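Long-range contacts in 5-formaminoimidazole-4-carboxamide-1-(beta)-D-ribofuranosyl 5'-monophosphate synthetase (Methanocaldococcus jannaschii, PDB 2R7K), which catalyses the ATP- and formate-dependent, folate-independent formylation of AICAR to FAICAR in de novo purine biosynthesis: residues T43-M48 against D62-V67; I19-L24 against I88-G93; V153-P158 against A196-Y201. All coordinates share one frame; numbering follows the deposited sequence.

How the contacts relate
Contacts 1 and 2 are neighbours in one parallel four-stranded sheet of order 63-66, 43-47, 20-24, 87-89. Their centres lie about 11 Å apart and the inner strands are bonded to each other, with Val44 N 2.8 Å from Ile21 O. In sequence, both segments of contact 1 fall between those of contact 2, so the later strand 87-89 returns to the far side of strand 20-24. Contact 3 follows both along the chain, in an antiparallel sheet of the ATP-grasp part, on the opposite side of the chain's centre and about 34 Å from contact 2 between centres. The first sheet borders the AICAR site, whereas contact 3 holds the nucleotide.

Contact 1 (T43-M48 against D62-V67); sequences TVCITM and DKFIYV
Strands 43-47 and 63-66 run parallel, their short axes 4.7 Å apart at closest approach and 25° from perfect alignment. They are the two strands of a beta-alpha-beta unit whose connection contains helix 53-57, within the Rossmann-like part of the chain. The backbone ladder passes from Thr43 O to Lys63 N, Lys63 O to Cys45 N, Cys45 O to Ile65 N, Ile65 O to Thr47 N and Thr47 O to Val67 N, the last at 2.8 Å.

At its start the ladder gains side-chain bonds. Asp62 N donates to Thr43 OG1 at 3.1 Å, and Thr43 N reaches Asp62 OD2 at 3.2 Å, coming from above the carboxylate plane. Both polar ends have further partners: Val60 O for the Thr43 hydroxyl, and Lys37 in a salt bridge with the Asp62 carboxylate.

On the face carrying Val44, Ile46 and Ile65, CG1 of Val44 meets CD1 of Ile65 at 3.7 Å, and helix 76-84 packs over this pair through Leu82. The other face carries Cys45, Phe64, Thr47 and Tyr66. There the Phe64 ring also touches Tyr55 of the connecting helix, while the Phe64 backbone N is bonded to Glu18 of a second subunit. With OG1 of Thr47 anti to the backbone N (chi1 -169°), its methyl is brought up to both Phe64 and Tyr66. This CG2 lies 3.6 Å from Phe64 CD1 and forms a CH-pi contact with Tyr66, 3.7 Å from the ring centroid and 8° off its normal.

Contact 2 (I19-L24 against I88-G93); sequences ITIATL and IVVPHG
Thr23 and His92 cross at about a right angle where strand 20-24 and the chain leaving strand 87-89 pass the last of their shared backbone bonds. The Thr23 hydroxyl points roughly opposite the backbone N (chi1 -154°), which brings OG1 to Val90 O, at a separation of 2.5 Å too short for the length of this bond to be trusted. The same OG1 lies 3.3 Å from His92 CD2, approaching the imidazole obliquely.

His92 turns its ring back toward the neighbouring strand, its chi1 of 56° tucking CG in between the two backbone arms. NE2 then donates to Leu24 O at 2.9 Å, with the acceptor almost in the ring plane. This bond fixes the ring's rotation. The ring also meets that of His27, an AICAR-binding residue, with the two planes about 20° apart.

Further back, the pairing is regular and parallel: Thr20 O accepts from Ile88 N, Ile88 O from Ala22 N, and Ala22 O from Val90 N at 2.7 Å. Branched side chains pack obliquely beside this ladder, Ile21 CG2 on Val90 CG2 at 3.7 Å and Ile19 CG2 on Ile88 CD1 at 4.0 Å. Helix 339-353 covers Ile19, Ile21 and Ile88.

His92 is the N-cap residue of helix 93-99, which includes the AICAR-binding Ser94; a substrate site at the C-terminal ends of parallel strands is typical of Rossmann-like folds.

Contact 3 (V153-P158 against A196-Y201); sequences VIVKFP and AHIEEY. With ACP (phosphomethylphosphonic acid adenylate ester), chain E.
The ATP pocket of the ATP-grasp fold is lined by antiparallel strands 153-156 and 197-200, which hold the adenine and alpha-phosphate of the ATP analogue ACP. Ile154 pairs with Glu199 and Lys156 with His197 through reciprocal backbone bonds, and Ile154, Lys156 and Glu199 point to the nucleotide's side of the sheet.

Lys156, extended beyond CG, brings NZ to three acceptors: ACP O1A at 2.8 Å, ACP N7 at 2.9 Å and Glu199 OE2 at 2.8 Å. The last is a salt bridge, NZ approaching OE2 from above the carboxylate plane (64° out of it). Glu199 OE2 is shared, since it also accepts from the adenine amino group N6 at 2.8 Å; Glu200 O takes a second bond from N6. The lysine thus ties base to phosphate, and its charge probably offsets those of phosphate and glutamate.

Tyr201 presents a ring face to the base, with ACP C2 3.6 Å above the plane and over its centre. Tyr201 CD1 abuts Ile154 CB at 3.7 Å, while Ile154 CD1 reaches ACP N9, also at 3.7 Å. On the sheet's other side, Val155 CG1 meets Ile198 CG1 at 4.0 Å, and Phe175 of helix 172-184 packs against both residues.

Glu230, Val202 and, from a third subunit, Arg238 also bond the nucleotide. A lysine bridging adenine and alpha-phosphate beside an adenine-binding strand is typical of ATP-grasp nucleotide sites.

Contact 1 (T43-M48 against D62-V67)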
loop_
_atom_site.group_PDB
_atom_site.type_symbol
_atom_site.label_atom_id
_atom_site.label_comp_id
_atom_site.label_asym_id
_atom_site.label_seq_id
_atom_site.Cartn_x
_atom_site.Cartn_y
_atom_site.Cartn_z
ATOM N N THR A 43 5.904 -16.251 15.233
ATOM C CA THR A 43 6.343 -17.447 14.510
ATOM C C THR A 43 7.459 -18.201 15.216
ATOM O O THR A 43 8.350 -17.595 15.809
ATOM C CB THR A 43 6.854 -17.087 13.107
ATOM O OG1 THR A 43 7.864 -16.071 13.212
ATOM C CG2 THR A 43 5.721 -16.586 12.243
ATOM N N VAL A 44 7.414 -19.530 15.123
ATOM C CA VAL A 44 8.464 -20.383 15.688
ATOM C C VAL A 44 9.153 -21.196 14.585
ATOM O O VAL A 44 8.498 -21.872 13.801
ATOM C CB VAL A 44 7.893 -21.337 16.766
ATOM C CG1 VAL A 44 8.956 -22.311 17.246
ATOM C CG2 VAL A 44 7.320 -20.539 17.941
ATOM N N CYS A 45 10.474 -21.111 14.529
ATOM C CA CYS A 45 11.242 -21.819 13.517
ATOM C C CYS A 45 12.212 -22.821 14.141
ATOM O O CYS A 45 13.171 -22.429 14.800
ATOM C CB CYS A 45 12.025 -20.809 12.686
ATOM S SG CYS A 45 13.124 -21.511 11.447
ATOM N N ILE A 46 11.966 -24.111 13.933
ATOM C CA ILE A 46 12.948 -25.116 14.333
ATOM C C ILE A 46 14.158 -25.037 13.410
ATOM O O ILE A 46 14.023 -25.118 12.190
ATOM C CB ILE A 46 12.369 -26.528 14.303
ATOM C CG1 ILE A 46 11.123 -26.599 15.178
ATOM C CG2 ILE A 46 13.409 -27.530 14.785
ATOM C CD1 ILE A 46 10.227 -27.766 14.860
ATOM N N THR A 47 15.339 -24.855 13.991
ATOM C CA THR A 47 16.547 -24.704 13.202
ATOM C C THR A 47 17.767 -25.348 13.887
ATOM O O THR A 47 17.633 -26.001 14.924
ATOM C CB THR A 47 16.811 -23.220 12.897
ATOM O OG1 THR A 47 17.853 -23.104 11.925
ATOM C CG2 THR A 47 17.201 -22.464 14.170
ATOM N N MET A 48 18.947 -25.174 13.297
ATOM C CA MET A 48 20.179 -25.721 13.860
ATOM C C MET A 48 21.358 -24.888 13.412
ATOM O O MET A 48 21.265 -24.161 12.425
ATOM C CB MET A 48 20.379 -27.196 13.465
ATOM C CG MET A 48 20.345 -27.492 11.959
ATOM S SD MET A 48 20.843 -29.186 11.529
ATOM C CE MET A 48 22.624 -29.005 11.588
ATOM N N ASP A 62 10.264 -15.232 15.033
ATOM C CA ASP A 62 10.318 -14.518 16.294
ATOM C C ASP A 62 11.039 -15.364 17.341
ATOM O O ASP A 62 11.806 -14.840 18.148
ATOM C CB ASP A 62 8.908 -14.153 16.765
ATOM C CG ASP A 62 8.217 -13.151 15.844
ATOM O OD1 ASP A 62 8.906 -12.287 15.254
ATOM O OD2 ASP A 62 6.975 -13.224 15.722
ATOM N N LYS A 63 10.797 -16.672 17.320
ATOM C CA LYS A 63 11.452 -17.578 18.262
ATOM C C LYS A 63 12.151 -18.728 17.532
ATOM O O LYS A 63 11.612 -19.287 16.577
ATOM C CB LYS A 63 10.441 -18.125 19.275
ATOM C CG LYS A 63 11.026 -18.410 20.666
ATOM C CD LYS A 63 11.647 -19.806 20.776
ATOM C CE LYS A 63 12.146 -20.104 22.195
ATOM N NZ LYS A 63 13.318 -19.260 22.589
ATOM N N PHE A 64 13.353 -19.067 17.986
ATOM C CA PHE A 64 14.103 -20.192 17.431
ATOM C C PHE A 64 14.196 -21.342 18.417
ATOM O O PHE A 64 14.635 -21.156 19.553
ATOM C CB PHE A 64 15.518 -19.762 17.061
ATOM C CG PHE A 64 15.583 -18.864 15.871
ATOM C CD1 PHE A 64 15.403 -19.374 14.597
ATOM C CD2 PHE A 64 15.819 -17.508 16.021
ATOM C CE1 PHE A 64 15.462 -18.553 13.496
ATOM C CE2 PHE A 64 15.873 -16.677 14.922
ATOM C CZ PHE A 64 15.700 -17.202 13.656
ATOM N N ILE A 65 13.779 -22.525 17.981
ATOM C CA ILE A 65 14.072 -23.757 18.706
ATOM C C ILE A 65 15.224 -24.479 18.016
ATOM O O ILE A 65 15.025 -25.132 16.994
ATOM C CB ILE A 65 12.866 -24.696 18.740
ATOM C CG1 ILE A 65 11.656 -23.986 19.345
ATOM C CG2 ILE A 65 13.207 -25.960 19.517
ATOM C CD1 ILE A 65 10.409 -24.856 19.436
ATOM N N TYR A 66 16.428 -24.343 18.566
ATOM C CA TYR A 66 17.605 -24.998 18.008
ATOM C C TYR A 66 17.676 -26.490 18.345
ATOM O O TYR A 66 17.383 -26.904 19.469
ATOM C CB TYR A 66 18.882 -24.306 18.481
ATOM C CG TYR A 66 19.215 -23.060 17.711
ATOM C CD1 TYR A 66 20.256 -23.046 16.796
ATOM C CD2 TYR A 66 18.480 -21.894 17.888
ATOM C CE1 TYR A 66 20.564 -21.905 16.087
ATOM C CE2 TYR A 66 18.774 -20.751 17.175
ATOM C CZ TYR A 66 19.817 -20.760 16.279
ATOM O OH TYR A 66 20.113 -19.619 15.575
ATOM N N VAL A 67 18.057 -27.291 17.354
ATOM C CA VAL A 67 18.311 -28.716 17.557
ATOM C C VAL A 67 19.731 -29.068 17.116
ATOM O O VAL A 67 20.392 -28.288 16.422
ATOM C CB VAL A 67 17.300 -29.606 16.808
ATOM C CG1 VAL A 67 15.928 -29.507 17.449
ATOM C CG2 VAL A 67 17.250 -29.244 15.321
#

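Contact 2 (I19-L24 against I88-G93)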
loop_
_atom_site.group_PDB
_atom_site.type_symbol
_atom_site.label_atom_id
_atom_site.label_comp_id
_atom_site.label_asym_id
_atom_site.label_seq_id
_atom_site.Cartn_x
_atom_site.Cartn_y
_atom_site.Cartn_z
ATOM N N ILE A 19 -1.636 -17.918 20.218
ATOM C CA ILE A 19 -1.377 -18.994 19.274
ATOM C C ILE A 19 -0.350 -18.597 18.221
ATOM O O ILE A 19 -0.489 -17.573 17.553
ATOM C CB ILE A 19 -2.682 -19.483 18.634
ATOM C CG1 ILE A 19 -3.380 -20.429 19.609
ATOM C CG2 ILE A 19 -2.421 -20.183 17.303
ATOM C CD1 ILE A 19 -4.825 -20.626 19.317
ATOM N N THR A 20 0.708 -19.396 18.122
ATOM C CA THR A 20 1.773 -19.146 17.165
ATOM C C THR A 20 1.739 -20.152 16.014
ATOM O O THR A 20 1.040 -21.164 16.064
ATOM C CB THR A 20 3.165 -19.198 17.824
ATOM O OG1 THR A 20 3.381 -20.495 18.390
ATOM C CG2 THR A 20 3.303 -18.129 18.908
ATOM N N ILE A 21 2.500 -19.856 14.972
ATOM C CA ILE A 21 2.644 -20.777 13.861
ATOM C C ILE A 21 4.091 -21.244 13.842
ATOM O O ILE A 21 5.014 -20.435 13.911
ATOM C CB ILE A 21 2.228 -20.118 12.531
ATOM C CG1 ILE A 21 0.708 -19.921 12.517
ATOM C CG2 ILE A 21 2.683 -20.959 11.335
ATOM C CD1 ILE A 21 0.175 -19.190 11.302
ATOM N N ALA A 22 4.289 -22.556 13.792
ATOM C CA ALA A 22 5.639 -23.104 13.792
ATOM C C ALA A 22 5.895 -24.026 12.602
ATOM O O ALA A 22 4.974 -24.625 12.048
ATOM C CB ALA A 22 5.921 -23.837 15.102
ATOM N N THR A 23 7.162 -24.136 12.227
ATOM C CA THR A 23 7.563 -25.034 11.164
ATOM C C THR A 23 9.062 -25.242 11.239
ATOM O O THR A 23 9.774 -24.498 11.920
ATOM C CB THR A 23 7.149 -24.500 9.761
ATOM O OG1 THR A 23 6.998 -25.595 8.847
ATOM C CG2 THR A 23 8.167 -23.513 9.223
ATOM N N LEU A 24 9.541 -26.266 10.546
ATOM C CA LEU A 24 10.970 -26.517 10.467
ATOM C C LEU A 24 11.585 -25.574 9.445
ATOM O O LEU A 24 11.019 -25.344 8.380
ATOM C CB LEU A 24 11.229 -27.992 10.097
ATOM C CG LEU A 24 12.647 -28.389 9.678
ATOM C CD1 LEU A 24 13.601 -28.231 10.835
ATOM C CD2 LEU A 24 12.682 -29.826 9.152
ATOM N N ILE A 88 0.855 -24.006 16.400
ATOM C CA ILE A 88 0.264 -24.890 15.401
ATOM C C ILE A 88 1.348 -25.125 14.350
ATOM O O ILE A 88 1.862 -24.175 13.761
ATOM C CB ILE A 88 -0.968 -24.275 14.735
ATOM C CG1 ILE A 88 -2.063 -23.994 15.771
ATOM C CG2 ILE A 88 -1.508 -25.186 13.631
ATOM C CD1 ILE A 88 -3.349 -23.471 15.157
ATOM N N VAL A 89 1.711 -26.388 14.135
ATOM C CA VAL A 89 2.777 -26.726 13.190
ATOM C C VAL A 89 2.290 -26.775 11.744
ATOM O O VAL A 89 1.272 -27.399 11.442
ATOM C CB VAL A 89 3.462 -28.060 13.555
ATOM C CG1 VAL A 89 4.319 -28.565 12.395
ATOM C CG2 VAL A 89 4.310 -27.887 14.804
ATOM N N VAL A 90 3.010 -26.096 10.851
ATOM C CA VAL A 90 2.720 -26.210 9.418
ATOM C C VAL A 90 3.704 -27.196 8.787
ATOM O O VAL A 90 4.907 -26.939 8.737
ATOM C CB VAL A 90 2.753 -24.846 8.688
ATOM C CG1 VAL A 90 2.496 -25.031 7.190
ATOM C CG2 VAL A 90 1.701 -23.911 9.277
ATOM N N PRO A 91 3.188 -28.341 8.318
ATOM C CA PRO A 91 4.052 -29.400 7.821
ATOM C C PRO A 91 4.472 -29.167 6.374
ATOM O O PRO A 91 3.738 -28.549 5.590
ATOM C CB PRO A 91 3.157 -30.633 7.908
ATOM C CG PRO A 91 1.783 -30.101 7.646
ATOM C CD PRO A 91 1.760 -28.694 8.209
ATOM N N HIS A 92 5.655 -29.657 6.035
ATOM C CA HIS A 92 6.128 -29.635 4.663
ATOM C C HIS A 92 7.108 -30.785 4.408
ATOM O O HIS A 92 7.476 -31.519 5.334
ATOM C CB HIS A 92 6.765 -28.283 4.339
ATOM C CG HIS A 92 7.875 -27.897 5.261
ATOM N ND1 HIS A 92 8.972 -28.699 5.482
ATOM C CD2 HIS A 92 8.073 -26.778 6.000
ATOM C CE1 HIS A 92 9.795 -28.098 6.325
ATOM N NE2 HIS A 92 9.273 -26.928 6.652
ATOM N N GLY A 93 7.523 -30.929 3.151
ATOM C CA GLY A 93 8.413 -32.012 2.727
ATOM C C GLY A 93 9.546 -32.341 3.677
ATOM O O GLY A 93 9.666 -33.482 4.126
#

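Contact 3 (V153-P158 against A196-Y201)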
loop_
_atom_site.group_PDB
_atom_site.type_symbol
_atom_site.label_atom_id
_atom_site.label_comp_id
_atom_site.label_asym_id
_atom_site.label_seq_id
_atom_site.Cartn_x
_atom_site.Cartn_y
_atom_site.Cartn_z
ATOM N N VAL A 153 9.786 -44.248 -22.539
ATOM C CA VAL A 153 9.351 -44.309 -21.159
ATOM C C VAL A 153 10.383 -43.624 -20.288
ATOM O O VAL A 153 11.539 -43.479 -20.686
ATOM C CB VAL A 153 9.172 -45.771 -20.660
ATOM C CG1 VAL A 153 8.035 -46.470 -21.411
ATOM C CG2 VAL A 153 10.473 -46.549 -20.777
ATOM N N ILE A 154 9.957 -43.184 -19.109
ATOM C CA ILE A 154 10.898 -42.748 -18.096
ATOM C C ILE A 154 10.897 -43.810 -17.001
ATOM O O ILE A 154 9.854 -44.399 -16.699
ATOM C CB ILE A 154 10.540 -41.347 -17.529
ATOM C CG1 ILE A 154 11.577 -40.903 -16.495
ATOM C CG2 ILE A 154 9.126 -41.345 -16.942
ATOM C CD1 ILE A 154 11.457 -39.446 -16.082
ATOM N N VAL A 155 12.062 -44.080 -16.424
ATOM C CA VAL A 155 12.143 -45.120 -15.402
ATOM C C VAL A 155 12.663 -44.578 -14.079
ATOM O O VAL A 155 13.745 -43.996 -14.013
ATOM C CB VAL A 155 13.004 -46.339 -15.848
ATOM C CG1 VAL A 155 12.853 -47.473 -14.842
ATOM C CG2 VAL A 155 12.580 -46.813 -17.230
ATOM N N LYS A 156 11.882 -44.795 -13.027
ATOM C CA LYS A 156 12.180 -44.239 -11.718
ATOM C C LYS A 156 12.549 -45.315 -10.697
ATOM O O LYS A 156 11.832 -46.300 -10.527
ATOM C CB LYS A 156 10.987 -43.421 -11.219
ATOM C CG LYS A 156 10.579 -42.313 -12.173
ATOM C CD LYS A 156 9.233 -41.721 -11.808
ATOM C CE LYS A 156 8.879 -40.576 -12.753
ATOM N NZ LYS A 156 7.478 -40.090 -12.580
ATOM N N PHE A 157 13.674 -45.108 -10.023
ATOM C CA PHE A 157 14.101 -45.986 -8.947
ATOM C C PHE A 157 14.205 -45.186 -7.652
ATOM O O PHE A 157 14.869 -44.147 -7.616
ATOM C CB PHE A 157 15.466 -46.604 -9.264
ATOM C CG PHE A 157 15.620 -47.060 -10.688
ATOM C CD1 PHE A 157 16.008 -46.170 -11.679
ATOM C CD2 PHE A 157 15.397 -48.382 -11.035
ATOM C CE1 PHE A 157 16.153 -46.588 -12.992
ATOM C CE2 PHE A 157 15.544 -48.808 -12.344
ATOM C CZ PHE A 157 15.922 -47.910 -13.323
ATOM N N PRO A 158 13.532 -45.650 -6.586
ATOM C CA PRO A 158 13.794 -45.100 -5.256
ATOM C C PRO A 158 15.148 -45.582 -4.723
ATOM O O PRO A 158 15.204 -46.511 -3.918
ATOM C CB PRO A 158 12.643 -45.664 -4.401
ATOM C CG PRO A 158 11.656 -46.255 -5.378
ATOM C CD PRO A 158 12.474 -46.672 -6.559
ATOM N N ALA A 196 12.190 -50.897 -10.113
ATOM C CA ALA A 196 12.007 -49.983 -11.236
ATOM C C ALA A 196 10.546 -49.692 -11.556
ATOM O O ALA A 196 9.754 -50.610 -11.788
ATOM C CB ALA A 196 12.704 -50.524 -12.473
ATOM N N HIS A 197 10.190 -48.410 -11.550
ATOM C CA HIS A 197 8.864 -47.987 -11.976
ATOM C C HIS A 197 8.960 -47.393 -13.372
ATOM O O HIS A 197 9.669 -46.411 -13.592
ATOM C CB HIS A 197 8.262 -46.970 -11.000
ATOM C CG HIS A 197 6.890 -46.504 -11.384
ATOM N ND1 HIS A 197 6.648 -45.252 -11.910
ATOM C CD2 HIS A 197 5.687 -47.124 -11.324
ATOM C CE1 HIS A 197 5.356 -45.121 -12.153
ATOM N NE2 HIS A 197 4.751 -46.243 -11.806
ATOM N N ILE A 198 8.251 -48.002 -14.314
ATOM C CA ILE A 198 8.310 -47.589 -15.706
ATOM C C ILE A 198 7.003 -46.945 -16.100
ATOM O O ILE A 198 5.941 -47.542 -15.929
ATOM C CB ILE A 198 8.550 -48.815 -16.639
ATOM C CG1 ILE A 198 9.727 -49.660 -16.135
ATOM C CG2 ILE A 198 8.771 -48.377 -18.086
ATOM C CD1 ILE A 198 9.871 -50.991 -16.848
ATOM N N GLU A 199 7.069 -45.728 -16.631
ATOM C CA GLU A 199 5.863 -45.096 -17.142
ATOM C C GLU A 199 6.088 -44.344 -18.441
ATOM O O GLU A 199 7.204 -43.944 -18.770
ATOM C CB GLU A 199 5.224 -44.168 -16.091
ATOM C CG GLU A 199 6.133 -43.057 -15.568
ATOM C CD GLU A 199 5.396 -42.080 -14.655
ATOM O OE1 GLU A 199 4.479 -42.514 -13.922
ATOM O OE2 GLU A 199 5.732 -40.875 -14.672
ATOM N N GLU A 200 5.003 -44.155 -19.174
ATOM C CA GLU A 200 5.019 -43.335 -20.366
ATOM C C GLU A 200 5.802 -42.042 -20.137
ATOM O O GLU A 200 5.606 -41.354 -19.138
ATOM C CB GLU A 200 3.583 -43.018 -20.756
ATOM C CG GLU A 200 3.423 -41.985 -21.847
ATOM C CD GLU A 200 1.970 -41.704 -22.139
ATOM O OE1 GLU A 200 1.107 -42.106 -21.320
ATOM O OE2 GLU A 200 1.688 -41.089 -23.189
ATOM N N TYR A 201 6.705 -41.719 -21.053
ATOM C CA TYR A 201 7.380 -40.436 -20.996
ATOM C C TYR A 201 6.456 -39.420 -21.667
ATOM O O TYR A 201 6.173 -39.520 -22.869
ATOM C CB TYR A 201 8.746 -40.495 -21.684
ATOM C CG TYR A 201 9.561 -39.234 -21.505
ATOM C CD1 TYR A 201 10.597 -39.179 -20.583
ATOM C CD2 TYR A 201 9.285 -38.091 -22.250
ATOM C CE1 TYR A 201 11.341 -38.022 -20.406
ATOM C CE2 TYR A 201 10.021 -36.924 -22.083
ATOM C CZ TYR A 201 11.047 -36.895 -21.157
ATOM O OH TYR A 201 11.789 -35.745 -20.987
HETATM P PG ACP E . 11.467 -35.173 -6.012
HETATM O O1G ACP E . 12.868 -35.629 -5.672
HETATM O O2G ACP E . 10.455 -35.471 -4.929
HETATM O O3G ACP E . 11.405 -33.756 -6.540
HETATM P PB ACP E . 9.188 -36.049 -7.703
HETATM O O1B ACP E . 8.773 -34.631 -7.388
HETATM O O2B ACP E . 8.466 -37.167 -6.981
HETATM C C3B ACP E . 10.970 -36.210 -7.408
HETATM P PA ACP E . 9.402 -37.512 -10.141
HETATM O O1A ACP E . 8.170 -38.294 -10.514
HETATM O O2A ACP E . 10.591 -38.180 -9.500
HETATM O O3A ACP E . 8.914 -36.237 -9.279
HETATM O "O5'" ACP E . 9.934 -36.796 -11.469
HETATM C "C5'" ACP E . 11.213 -36.181 -11.479
HETATM C "C4'" ACP E . 11.249 -35.352 -12.744
HETATM O "O4'" ACP E . 11.241 -36.217 -13.885
HETATM C "C3'" ACP E . 10.003 -34.492 -12.885
HETATM O "O3'" ACP E . 10.134 -33.218 -12.238
HETATM C "C2'" ACP E . 9.858 -34.363 -14.385
HETATM O "O2'" ACP E . 10.663 -33.277 -14.839
HETATM C "C1'" ACP E . 10.423 -35.677 -14.922
HETATM N N9 ACP E . 9.311 -36.622 -15.152
HETATM C C8 ACP E . 8.700 -37.336 -14.186
HETATM N N7 ACP E . 7.712 -38.105 -14.700
HETATM C C5 ACP E . 7.687 -37.888 -16.030
HETATM C C6 ACP E . 6.898 -38.395 -17.171
HETATM N N6 ACP E . 5.905 -39.296 -16.986
HETATM N N1 ACP E . 7.190 -37.915 -18.398
HETATM C C2 ACP E . 8.176 -37.015 -18.596
HETATM N N3 ACP E . 8.937 -36.514 -17.604
HETATM C C4 ACP E . 8.738 -36.902 -16.321
#